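PDB 5LKW: putative OmpA family lipoprotein, which probably works in the Tol-Pal system, helping to keep the outer membrane intact and to draw it inward at division, and binds diaminopimelic acid through its OmpA-like domain. Local coordinates for residues P33-H38 and E74-A79; R48-Q53 and R78-L83. All blocks are in the same frame, centred on the assembly; numbering follows the deposited sequence.

Contact 1. Residues P33-H38 and E74-A79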
ATOM      1  N   PRO A  33       9.842  -7.900  -5.742  1.00 29.25           N
ATOM      2  CA  PRO A  33      11.039  -7.035  -5.700  1.00 30.01           C
ATOM      3  C   PRO A  33      10.813  -5.632  -5.113  1.00 30.45           C
ATOM      4  O   PRO A  33      11.687  -5.104  -4.397  1.00 30.01           O
ATOM      5  CB  PRO A  33      11.488  -6.966  -7.176  1.00 29.96           C
ATOM      6  CG  PRO A  33      10.851  -8.153  -7.830  1.00 28.86           C
ATOM      7  CD  PRO A  33       9.545  -8.369  -7.108  1.00 29.46           C
ATOM      8  N   LEU A  34       9.641  -5.046  -5.376  1.00 30.42           N
ATOM      9  CA  LEU A  34       9.274  -3.781  -4.735  1.00 30.27           C
ATOM     10  C   LEU A  34       9.184  -3.883  -3.192  1.00 29.75           C
ATOM     11  O   LEU A  34       9.703  -3.009  -2.473  1.00 29.69           O
ATOM     12  CB  LEU A  34       7.985  -3.228  -5.360  1.00 30.95           C
ATOM     13  CG  LEU A  34       7.445  -1.874  -4.882  1.00 31.87           C
ATOM     14  CD1 LEU A  34       8.493  -0.760  -5.155  1.00 34.54           C
ATOM     15  CD2 LEU A  34       6.098  -1.598  -5.590  1.00 31.90           C
ATOM     16  N   MET A  35       8.574  -4.957  -2.691  1.00 30.09           N
ATOM     17  CA  MET A  35       8.499  -5.209  -1.243  1.00 29.76           C
ATOM     18  C   MET A  35       9.936  -5.343  -0.650  1.00 30.94           C
ATOM     19  O   MET A  35      10.225  -4.868   0.464  1.00 29.62           O
ATOM     20  CB  MET A  35       7.707  -6.505  -0.939  1.00 29.47           C
ATOM     21  CG  MET A  35       6.137  -6.534  -1.214  1.00 30.02           C
ATOM     22  SD  MET A  35       5.240  -5.253  -0.338  1.00 30.06           S
ATOM     23  CE  MET A  35       5.554  -3.824  -1.413  1.00 26.54           C
ATOM     24  N   GLN A  36      10.810  -6.003  -1.412  1.00 31.40           N
ATOM     25  CA  GLN A  36      12.198  -6.245  -1.026  1.00 32.23           C
ATOM     26  C   GLN A  36      12.979  -4.950  -0.968  1.00 33.36           C
ATOM     27  O   GLN A  36      13.732  -4.701  -0.011  1.00 32.67           O
ATOM     28  CB  GLN A  36      12.824  -7.256  -1.992  1.00 32.80           C
ATOM     29  CG  GLN A  36      12.003  -8.540  -1.953  1.00 36.69           C
ATOM     30  CD  GLN A  36      12.641  -9.752  -2.576  1.00 43.70           C
ATOM     31  OE1 GLN A  36      12.485  -9.990  -3.790  1.00 48.41           O
ATOM     32  NE2 GLN A  36      13.300 -10.584  -1.740  1.00 44.18           N
ATOM     33  N   GLN A  37      12.778  -4.106  -1.981  1.00 33.36           N
ATOM     34  CA  GLN A  37      13.403  -2.813  -1.964  1.00 33.95           C
ATOM     35  C   GLN A  37      12.978  -2.006  -0.753  1.00 32.46           C
ATOM     36  O   GLN A  37      13.837  -1.537   0.026  1.00 31.66           O
ATOM     37  CB  GLN A  37      13.152  -2.062  -3.266  1.00 34.04           C
ATOM     38  CG  GLN A  37      14.294  -2.229  -4.260  1.00 40.16           C
ATOM     39  CD  GLN A  37      13.830  -2.634  -5.651  1.00 48.19           C
ATOM     40  OE1 GLN A  37      12.637  -2.871  -5.890  1.00 51.01           O
ATOM     41  NE2 GLN A  37      14.782  -2.727  -6.584  1.00 49.31           N
ATOM     42  N   HIS A  38      11.673  -1.844  -0.578  1.00 30.41           N
ATOM     43  CA  HIS A  38      11.205  -1.110   0.598  1.00 31.01           C
ATOM     44  C   HIS A  38      11.652  -1.701   1.931  1.00 30.48           C
ATOM     45  O   HIS A  38      12.083  -0.944   2.796  1.00 29.81           O
ATOM     46  CB  HIS A  38       9.714  -0.796   0.539  1.00 29.71           C
ATOM     47  CG  HIS A  38       9.402   0.333  -0.399  1.00 30.60           C
ATOM     48  ND1 HIS A  38       9.125   0.135  -1.738  1.00 30.78           N
ATOM     49  CD2 HIS A  38       9.396   1.675  -0.205  1.00 28.87           C
ATOM     50  CE1 HIS A  38       8.917   1.305  -2.317  1.00 26.76           C
ATOM     51  NE2 HIS A  38       9.090   2.255  -1.412  1.00 31.10           N
ATOM     52  N   GLU A  74      -2.774  -4.532   5.263  1.00 20.37           N
ATOM     53  CA  GLU A  74      -2.246  -5.600   6.124  1.00 22.31           C
ATOM     54  C   GLU A  74      -1.487  -6.607   5.299  1.00 22.70           C
ATOM     55  O   GLU A  74      -0.377  -7.016   5.690  1.00 23.06           O
ATOM     56  CB  GLU A  74      -3.349  -6.265   6.962  1.00 22.35           C
ATOM     57  CG  GLU A  74      -3.834  -5.352   8.112  1.00 27.80           C
ATOM     58  CD  GLU A  74      -4.968  -5.940   8.975  1.00 33.73           C
ATOM     59  OE1 GLU A  74      -5.644  -6.927   8.553  1.00 31.76           O
ATOM     60  OE2 GLU A  74      -5.194  -5.355  10.067  1.00 34.36           O
ATOM     61  N   ALA A  75      -2.062  -6.964   4.133  1.00 21.54           N
ATOM     62  CA  ALA A  75      -1.355  -7.714   3.104  1.00 20.04           C
ATOM     63  C   ALA A  75       0.046  -7.131   2.739  1.00 20.19           C
ATOM     64  O   ALA A  75       1.015  -7.872   2.603  1.00 20.11           O
ATOM     65  CB  ALA A  75      -2.261  -7.906   1.862  1.00 19.68           C
ATOM     66  N   VAL A  76       0.166  -5.807   2.599  1.00 20.36           N
ATOM     67  CA  VAL A  76       1.446  -5.155   2.287  1.00 19.73           C
ATOM     68  C   VAL A  76       2.404  -5.178   3.523  1.00 22.13           C
ATOM     69  O   VAL A  76       3.586  -5.506   3.402  1.00 23.34           O
ATOM     70  CB  VAL A  76       1.220  -3.699   1.809  1.00 20.31           C
ATOM     71  CG1 VAL A  76       2.551  -2.955   1.656  1.00 19.39           C
ATOM     72  CG2 VAL A  76       0.348  -3.641   0.483  1.00 17.32           C
ATOM     73  N   ARG A  77       1.887  -4.791   4.664  1.00 23.08           N
ATOM     74  CA  ARG A  77       2.621  -4.853   5.965  1.00 25.07           C
ATOM     75  C   ARG A  77       3.154  -6.262   6.191  1.00 24.11           C
ATOM     76  O   ARG A  77       4.344  -6.453   6.419  1.00 25.21           O
ATOM     77  CB  ARG A  77       1.720  -4.382   7.133  1.00 24.52           C
ATOM     78  CG  ARG A  77       2.439  -4.373   8.543  1.00 26.16           C
ATOM     79  CD  ARG A  77       1.461  -4.331   9.703  1.00 29.07           C
ATOM     80  NE  ARG A  77       0.717  -5.589   9.687  1.00 31.08           N
ATOM     81  CZ  ARG A  77      -0.468  -5.813  10.247  1.00 30.87           C
ATOM     82  NH1 ARG A  77      -1.113  -4.863  10.924  1.00 31.40           N
ATOM     83  NH2 ARG A  77      -1.016  -7.019  10.104  1.00 31.23           N
ATOM     84  N   ARG A  78       2.282  -7.254   6.030  1.00 24.52           N
ATOM     85  CA  ARG A  78       2.648  -8.649   6.187  1.00 25.82           C
ATOM     86  C   ARG A  78       3.783  -9.075   5.254  1.00 26.77           C
ATOM     87  O   ARG A  78       4.752  -9.742   5.678  1.00 26.12           O
ATOM     88  CB  ARG A  78       1.404  -9.521   5.967  1.00 25.77           C
ATOM     89  CG  ARG A  78       1.703 -10.952   5.565  1.00 28.90           C
ATOM     90  CD  ARG A  78       0.492 -11.863   5.795  1.00 29.15           C
ATOM     91  NE  ARG A  78      -0.434 -11.776   4.677  1.00 35.77           N
ATOM     92  CZ  ARG A  78      -1.610 -11.139   4.693  1.00 37.21           C
ATOM     93  NH1 ARG A  78      -2.049 -10.513   5.785  1.00 35.38           N
ATOM     94  NH2 ARG A  78      -2.351 -11.132   3.588  1.00 37.85           N
ATOM     95  N   ALA A  79       3.680  -8.707   3.976  1.00 27.30           N
ATOM     96  CA  ALA A  79       4.758  -8.978   3.012  1.00 27.94           C
ATOM     97  C   ALA A  79       6.055  -8.328   3.418  1.00 27.81           C
ATOM     98  O   ALA A  79       7.122  -8.869   3.151  1.00 27.72           O
ATOM     99  CB  ALA A  79       4.378  -8.488   1.595  1.00 28.13           C
TER
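Met35 of helix 32-44 lays its side chain against Ala79 and Val76 of helix 62-82, a helix-helix contact within the OmpA-like alpha/beta fold, where both helices pack against the mixed sheet. Met35 supplies a little over half of the buried surface. Its CG stands anti to the carbonyl carbon (chi1 -69°), and the bends at chi2 and chi3 fold the chain so that CG and SD, rather than the terminal CE, face Ala79 and Val76. Met35 and Ala79 are the nearest CA pair, 6.8 Å from Met35 CA to Ala79 CA; the small alanine side chain is consistent with so close an approach. Val76, one turn earlier, turns CG1 to the sulfur, chi1 of 173° setting this branch anti to the backbone N, and the two side chains run roughly perpendicular. The same valine touches Ile52 and Ala116 on the sheet, and Leu83 packs on Met35, which makes this a buried apolar seam. The bound diaminopimelic acid is about 13 Å from the Val76 side chain. Ala79 CB rests against the CG-SD bond of Met35, 3.8 Å from Met35 CG and 3.9 Å from Met35 SD, while Val76 CG1 sits 4.1 Å from Met35 SD.

Contact 2. Residues R48-Q53 and R78-L83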
ATOM      1  N   ARG A  48      13.047   5.239  10.431  1.00 39.38           N
ATOM      2  CA  ARG A  48      12.014   5.416   9.395  1.00 38.15           C
ATOM      3  C   ARG A  48      10.718   4.681   9.658  1.00 36.86           C
ATOM      4  O   ARG A  48      10.706   3.480   9.828  1.00 35.84           O
ATOM      5  CB  ARG A  48      12.540   5.001   8.021  1.00 38.37           C
ATOM      6  CG  ARG A  48      13.263   6.093   7.319  1.00 39.44           C
ATOM      7  CD  ARG A  48      12.284   7.242   7.058  1.00 44.56           C
ATOM      8  NE  ARG A  48      12.891   8.250   6.201  1.00 46.83           N
ATOM      9  CZ  ARG A  48      12.317   9.398   5.861  1.00 47.69           C
ATOM     10  NH1 ARG A  48      11.091   9.705   6.283  1.00 49.78           N
ATOM     11  NH2 ARG A  48      12.968  10.221   5.068  1.00 48.29           N
ATOM     12  N   HIS A  49       9.631   5.444   9.653  1.00 36.35           N
ATOM     13  CA  HIS A  49       8.291   4.933   9.802  1.00 36.36           C
ATOM     14  C   HIS A  49       7.460   5.118   8.510  1.00 35.15           C
ATOM     15  O   HIS A  49       7.549   6.145   7.842  1.00 35.26           O
ATOM     16  CB  HIS A  49       7.630   5.589  11.005  1.00 36.76           C
ATOM     17  CG  HIS A  49       8.084   5.014  12.314  1.00 39.84           C
ATOM     18  ND1 HIS A  49       9.418   4.853  12.635  1.00 43.65           N
ATOM     19  CD2 HIS A  49       7.384   4.544  13.375  1.00 40.53           C
ATOM     20  CE1 HIS A  49       9.524   4.323  13.840  1.00 42.19           C
ATOM     21  NE2 HIS A  49       8.303   4.136  14.315  1.00 43.04           N
ATOM     22  N   VAL A  50       6.657   4.111   8.184  1.00 33.11           N
ATOM     23  CA  VAL A  50       5.862   4.137   6.959  1.00 31.85           C
ATOM     24  C   VAL A  50       4.422   3.886   7.380  1.00 30.89           C
ATOM     25  O   VAL A  50       4.135   3.012   8.188  1.00 31.11           O
ATOM     26  CB  VAL A  50       6.362   3.085   5.906  1.00 31.30           C
ATOM     27  CG1 VAL A  50       6.199   1.648   6.408  1.00 33.44           C
ATOM     28  CG2 VAL A  50       5.675   3.245   4.569  1.00 31.27           C
ATOM     29  N   LEU A  51       3.523   4.691   6.835  1.00 28.70           N
ATOM     30  CA  LEU A  51       2.116   4.460   6.996  1.00 27.00           C
ATOM     31  C   LEU A  51       1.638   3.746   5.752  1.00 25.19           C
ATOM     32  O   LEU A  51       1.829   4.242   4.653  1.00 25.99           O
ATOM     33  CB  LEU A  51       1.398   5.797   7.109  1.00 25.48           C
ATOM     34  CG  LEU A  51      -0.080   5.749   7.392  1.00 25.91           C
ATOM     35  CD1 LEU A  51      -0.380   5.308   8.841  1.00 29.07           C
ATOM     36  CD2 LEU A  51      -0.637   7.180   7.102  1.00 25.80           C
ATOM     37  N   ILE A  52       0.974   2.611   5.918  1.00 24.13           N
ATOM     38  CA  ILE A  52       0.497   1.862   4.753  1.00 21.93           C
ATOM     39  C   ILE A  52      -1.016   2.041   4.714  1.00 21.70           C
ATOM     40  O   ILE A  52      -1.702   1.528   5.565  1.00 21.78           O
ATOM     41  CB  ILE A  52       0.850   0.331   4.857  1.00 23.45           C
ATOM     42  CG1 ILE A  52       2.381   0.075   4.865  1.00 21.37           C
ATOM     43  CG2 ILE A  52       0.202  -0.499   3.709  1.00 16.75           C
ATOM     44  CD1 ILE A  52       2.651  -1.246   5.602  1.00 19.15           C
ATOM     45  N   GLN A  53      -1.512   2.777   3.716  1.00 21.97           N
ATOM     46  CA  GLN A  53      -2.930   3.143   3.542  1.00 21.03           C
ATOM     47  C   GLN A  53      -3.583   2.309   2.410  1.00 20.77           C
ATOM     48  O   GLN A  53      -3.185   2.416   1.233  1.00 20.40           O
ATOM     49  CB  GLN A  53      -3.053   4.605   3.122  1.00 21.62           C
ATOM     50  CG  GLN A  53      -2.335   5.627   3.980  1.00 24.65           C
ATOM     51  CD  GLN A  53      -2.767   7.029   3.623  1.00 23.95           C
ATOM     52  OE1 GLN A  53      -2.596   7.471   2.488  1.00 28.24           O
ATOM     53  NE2 GLN A  53      -3.342   7.732   4.586  1.00 30.04           N
ATOM     54  N   ARG A  78       2.282  -7.254   6.030  1.00 24.52           N
ATOM     55  CA  ARG A  78       2.648  -8.649   6.187  1.00 25.82           C
ATOM     56  C   ARG A  78       3.783  -9.075   5.254  1.00 26.77           C
ATOM     57  O   ARG A  78       4.752  -9.742   5.678  1.00 26.12           O
ATOM     58  CB  ARG A  78       1.404  -9.521   5.967  1.00 25.77           C
ATOM     59  CG  ARG A  78       1.703 -10.952   5.565  1.00 28.90           C
ATOM     60  CD  ARG A  78       0.492 -11.863   5.795  1.00 29.15           C
ATOM     61  NE  ARG A  78      -0.434 -11.776   4.677  1.00 35.77           N
ATOM     62  CZ  ARG A  78      -1.610 -11.139   4.693  1.00 37.21           C
ATOM     63  NH1 ARG A  78      -2.049 -10.513   5.785  1.00 35.38           N
ATOM     64  NH2 ARG A  78      -2.351 -11.132   3.588  1.00 37.85           N
ATOM     65  N   ALA A  79       3.680  -8.707   3.976  1.00 27.30           N
ATOM     66  CA  ALA A  79       4.758  -8.978   3.012  1.00 27.94           C
ATOM     67  C   ALA A  79       6.055  -8.328   3.418  1.00 27.81           C
ATOM     68  O   ALA A  79       7.122  -8.869   3.151  1.00 27.72           O
ATOM     69  CB  ALA A  79       4.378  -8.488   1.595  1.00 28.13           C
ATOM     70  N   MET A  80       5.994  -7.136   4.015  1.00 28.15           N
ATOM     71  CA  MET A  80       7.248  -6.540   4.503  1.00 28.86           C
ATOM     72  C   MET A  80       7.685  -7.124   5.853  1.00 28.39           C
ATOM     73  O   MET A  80       8.857  -7.344   6.056  1.00 29.61           O
ATOM     74  CB  MET A  80       7.220  -4.996   4.487  1.00 29.43           C
ATOM     75  CG  MET A  80       7.130  -4.422   3.049  1.00 28.51           C
ATOM     76  SD  MET A  80       7.604  -2.680   2.914  1.00 28.11           S
ATOM     77  CE  MET A  80       6.358  -1.849   3.876  1.00 29.19           C
ATOM     78  N   ALA A  81       6.734  -7.420   6.730  1.00 28.18           N
ATOM     79  CA  ALA A  81       6.977  -8.171   7.986  1.00 29.45           C
ATOM     80  C   ALA A  81       7.786  -9.417   7.755  1.00 30.16           C
ATOM     81  O   ALA A  81       8.825  -9.629   8.387  1.00 30.80           O
ATOM     82  CB  ALA A  81       5.661  -8.552   8.660  1.00 28.80           C
ATOM     83  N   LEU A  82       7.304 -10.220   6.816  1.00 29.87           N
ATOM     84  CA  LEU A  82       7.966 -11.435   6.374  1.00 30.98           C
ATOM     85  C   LEU A  82       9.378 -11.223   5.889  1.00 31.65           C
ATOM     86  O   LEU A  82      10.216 -12.119   6.043  1.00 32.72           O
ATOM     87  CB  LEU A  82       7.155 -12.112   5.264  1.00 30.08           C
ATOM     88  CG  LEU A  82       6.159 -13.029   5.941  1.00 31.59           C
ATOM     89  CD1 LEU A  82       5.137 -13.558   4.933  1.00 28.75           C
ATOM     90  CD2 LEU A  82       6.938 -14.179   6.638  1.00 30.72           C
ATOM     91  N   LEU A  83       9.650 -10.045   5.321  1.00 30.46           N
ATOM     92  CA  LEU A  83      11.022  -9.725   4.909  1.00 31.33           C
ATOM     93  C   LEU A  83      11.864  -9.157   6.047  1.00 30.76           C
ATOM     94  O   LEU A  83      12.970  -8.706   5.830  1.00 30.99           O
ATOM     95  CB  LEU A  83      11.063  -8.830   3.673  1.00 28.80           C
ATOM     96  CG  LEU A  83      10.388  -9.433   2.439  1.00 30.79           C
ATOM     97  CD1 LEU A  83      10.064  -8.375   1.423  1.00 26.09           C
ATOM     98  CD2 LEU A  83      11.223 -10.568   1.775  1.00 31.38           C
TER
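Met80, near the end of helix 62-82, sends its terminal methyl to Val50 and Ile52 of strand 50-55, the first strand of the beta-alpha-beta unit that runs through this helix to strand 90-96. The contact joins the last turns of the connecting helix to the start of the strand it packs over, inside the OmpA-like fold.

Across the interface the interaction is entirely apolar. Val50 and Ile52 are two apart on the strand, so both direct their CB toward the helix, and Met80 reaches from the helix to meet them. Met80 starts with CG anti to the carbonyl carbon, runs extended through chi2, and bends at chi3 (-65°); that last bend turns CE away from the line of the chain. Ile52 and Met80 lie alongside one another, pointing opposite ways, and the isoleucine offers the end of its longer branch, with CG1 beside the backbone N (chi1 -64°). Val50 contributes one methyl, CG1, at a slightly greater distance. The backbones stay well apart, the nearest CA atoms being those of Ile52 and Met80 at 10.8 Å, and side chains bridge the gap.

Backbone hydrogen bonds frame the packing on both sides. Within the helix, Leu82 N bonds to Arg78 O at 2.8 Å. In the sheet, Val50 and Ile52 both pair with Glu91 of strand 90-96, while Leu51 pairs with Val119 of strand 115-120, so the strand is held along both edges.

Around the methionine, His38 and Val85 add further walls, and Leu118 and Leu42 touch Val50. At the centre, Met80 CE is 4.1 Å from Ile52 CD1 and 4.3 Å from Val50 CG1.

In the fold
The centres of contact 1 and contact 2 lie about 6 Å apart, on the same side of the chain's centre. Helix 62-82 serves both: contact 1 joins it to helix 32-44, contact 2 to strand 50-55, and the two share Arg78 and Ala79. Along the chain, helix 32-44 comes first, strand 50-55 directly after it, and the common helix last. The contacts also meet, with His38 CB 3.7 Å from Met80 SD and Arg77 CB 3.6 Å from Ile52 CD1. Together they make one connected, mainly apolar packing region in which the C-terminal part of helix 62-82 lies on the sheet of the OmpA-like domain with helix 32-44 beside it.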